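Local coordinates for protein glycosyl hydrolase (Streptomyces cattleya, PDB 7LR8) that probably hydrolyses the Man-beta-1,4-GlcNAc disaccharide of the N-glycan core, as a family GH5 glycosidase of subfamily 18, at residues 238-243 with 388-393. The protein carries 1 engineered substitution. Sequence-based numbering, arbitrary orientation.
Sequences RSTATA and RLTAQG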
loop_
_atom_site.group_PDB
_atom_site.type_symbol
_atom_site.label_atom_id
_atom_site.label_comp_id
_atom_site.label_asym_id
_atom_site.label_seq_id
_atom_site.Cartn_x
_atom_site.Cartn_y
_atom_site.Cartn_z
ATOM N N ARG B 238 -8.223 6.024 -37.037
ATOM C CA ARG B 238 -8.010 5.221 -38.234
ATOM C C ARG B 238 -6.830 5.707 -39.065
ATOM O O ARG B 238 -6.745 5.389 -40.253
ATOM C CB ARG B 238 -9.286 5.190 -39.078
ATOM C CG ARG B 238 -10.443 4.473 -38.405
ATOM C CD ARG B 238 -11.341 3.798 -39.444
ATOM N NE ARG B 238 -12.387 2.983 -38.833
ATOM C CZ ARG B 238 -13.579 3.448 -38.473
ATOM N NH1 ARG B 238 -13.878 4.724 -38.669
ATOM N NH2 ARG B 238 -14.479 2.638 -37.928
ATOM N N SER B 239 -5.914 6.453 -38.457
ATOM C CA SER B 239 -4.794 7.044 -39.169
ATOM C C SER B 239 -3.652 6.046 -39.327
ATOM O O SER B 239 -3.552 5.043 -38.613
ATOM C CB SER B 239 -4.283 8.277 -38.424
ATOM O OG SER B 239 -3.786 7.911 -37.135
ATOM N N THR B 240 -2.766 6.355 -40.274
ATOM C CA THR B 240 -1.538 5.584 -40.421
ATOM C C THR B 240 -0.705 5.636 -39.145
ATOM O O THR B 240 -0.150 4.614 -38.716
ATOM C CB THR B 240 -0.739 6.110 -41.616
ATOM O OG1 THR B 240 -1.547 6.052 -42.801
ATOM C CG2 THR B 240 0.522 5.288 -41.831
ATOM N N ALA B 241 -0.626 6.812 -38.506
ATOM C CA ALA B 241 0.186 6.948 -37.296
ATOM C C ALA B 241 -0.322 6.052 -36.177
ATOM O O ALA B 241 0.471 5.478 -35.420
ATOM C CB ALA B 241 0.211 8.406 -36.821
ATOM N N THR B 242 -1.642 5.924 -36.044
ATOM C CA THR B 242 -2.168 5.081 -34.978
ATOM C C THR B 242 -1.868 3.609 -35.248
ATOM O O THR B 242 -1.501 2.871 -34.327
ATOM C CB THR B 242 -3.666 5.332 -34.816
ATOM O OG1 THR B 242 -3.859 6.653 -34.288
ATOM C CG2 THR B 242 -4.289 4.331 -33.864
ATOM N N ALA B 243 -1.960 3.182 -36.511
ATOM C CA ALA B 243 -1.711 1.779 -36.853
ATOM C C ALA B 243 -0.230 1.429 -36.799
ATOM O O ALA B 243 0.124 0.263 -36.587
ATOM C CB ALA B 243 -2.256 1.465 -38.244
ATOM N N ARG B 388 5.431 9.727 -42.363
ATOM C CA ARG B 388 5.307 10.048 -43.782
ATOM C C ARG B 388 6.128 9.080 -44.628
ATOM O O ARG B 388 5.650 8.592 -45.658
ATOM C CB ARG B 388 5.729 11.495 -44.039
ATOM N N LEU B 389 7.356 8.778 -44.199
ATOM C CA LEU B 389 8.140 7.759 -44.893
ATOM C C LEU B 389 7.412 6.424 -44.888
ATOM O O LEU B 389 7.438 5.686 -45.882
ATOM C CB LEU B 389 9.515 7.612 -44.237
ATOM C CG LEU B 389 10.541 8.710 -44.493
ATOM C CD1 LEU B 389 11.698 8.555 -43.515
ATOM C CD2 LEU B 389 11.027 8.656 -45.932
ATOM N N THR B 390 6.772 6.093 -43.762
ATOM C CA THR B 390 6.035 4.841 -43.657
ATOM C C THR B 390 4.862 4.815 -44.631
ATOM O O THR B 390 4.644 3.822 -45.335
ATOM C CB THR B 390 5.541 4.638 -42.229
ATOM O OG1 THR B 390 6.662 4.396 -41.367
ATOM C CG2 THR B 390 4.590 3.446 -42.172
ATOM N N ALA B 391 4.085 5.901 -44.670
ATOM C CA ALA B 391 2.969 5.972 -45.611
ATOM C C ALA B 391 3.450 5.850 -47.050
ATOM O O ALA B 391 2.782 5.226 -47.890
ATOM C CB ALA B 391 2.200 7.279 -45.415
ATOM N N GLN B 392 4.599 6.451 -47.360
ATOM C CA GLN B 392 5.165 6.363 -48.703
ATOM C C GLN B 392 5.678 4.968 -49.048
ATOM O O GLN B 392 6.014 4.726 -50.213
ATOM C CB GLN B 392 6.305 7.375 -48.861
ATOM C CG GLN B 392 5.856 8.830 -48.848
ATOM C CD GLN B 392 7.005 9.796 -48.597
ATOM O OE1 GLN B 392 8.152 9.383 -48.421
ATOM N NE2 GLN B 392 6.698 11.091 -48.575
ATOM N N GLY B 393 5.743 4.050 -48.084
ATOM C CA GLY B 393 6.230 2.709 -48.342
ATOM C C GLY B 393 7.731 2.542 -48.261
ATOM O O GLY B 393 8.251 1.509 -48.709
#
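Thr240 reaches across to Thr390 and Ala391 with its methyl group, and this carbon accounts for both of the closest approaches between 238-243 and 388-393. With CG2 anti to the backbone N (the hydroxyl stands at chi1 -57°), the methyl projects out from the start of its helix, and the CB-CG2 bond aims almost directly at Thr390 CG2, 4.5 Å from Thr240 CG2. The CB-CG2 bond of Thr390 is not pointed back; it lies roughly perpendicular to that of Thr240, so the incoming methyl meets it from the side. Ala391 flanks the same group, its CB 4.4 Å from Thr240 CG2 and likewise met side-on. These are loose van der Waals contacts that bury just 76 Å² at the surface, and no hydrogen bond crosses. The hydroxyl of Thr390 is instead engaged within its own helix, by Phe386 O.

Both partners stand near the end of a helix, and the two ends are finished differently: at 240-253 by a side-chain cap, at 381-391 by the backbone. Ser239 is the N-cap before Thr240, its OG accepting from Thr242 N at 3.1 Å, while Gly393 closes the other helix in a Schellman motif, with positive phi (86°) and a bond from Gly393 N to Thr390 O.

Away from the glycan pocket, the contact sets the beginning of helix 240-253, which links strands 221-225 and 264-269 of the (beta/alpha)8 barrel, against the last turn of helix 381-391. That second helix is the crossover between strands 358-362 and 397-400 of the small parallel sheet following the barrel.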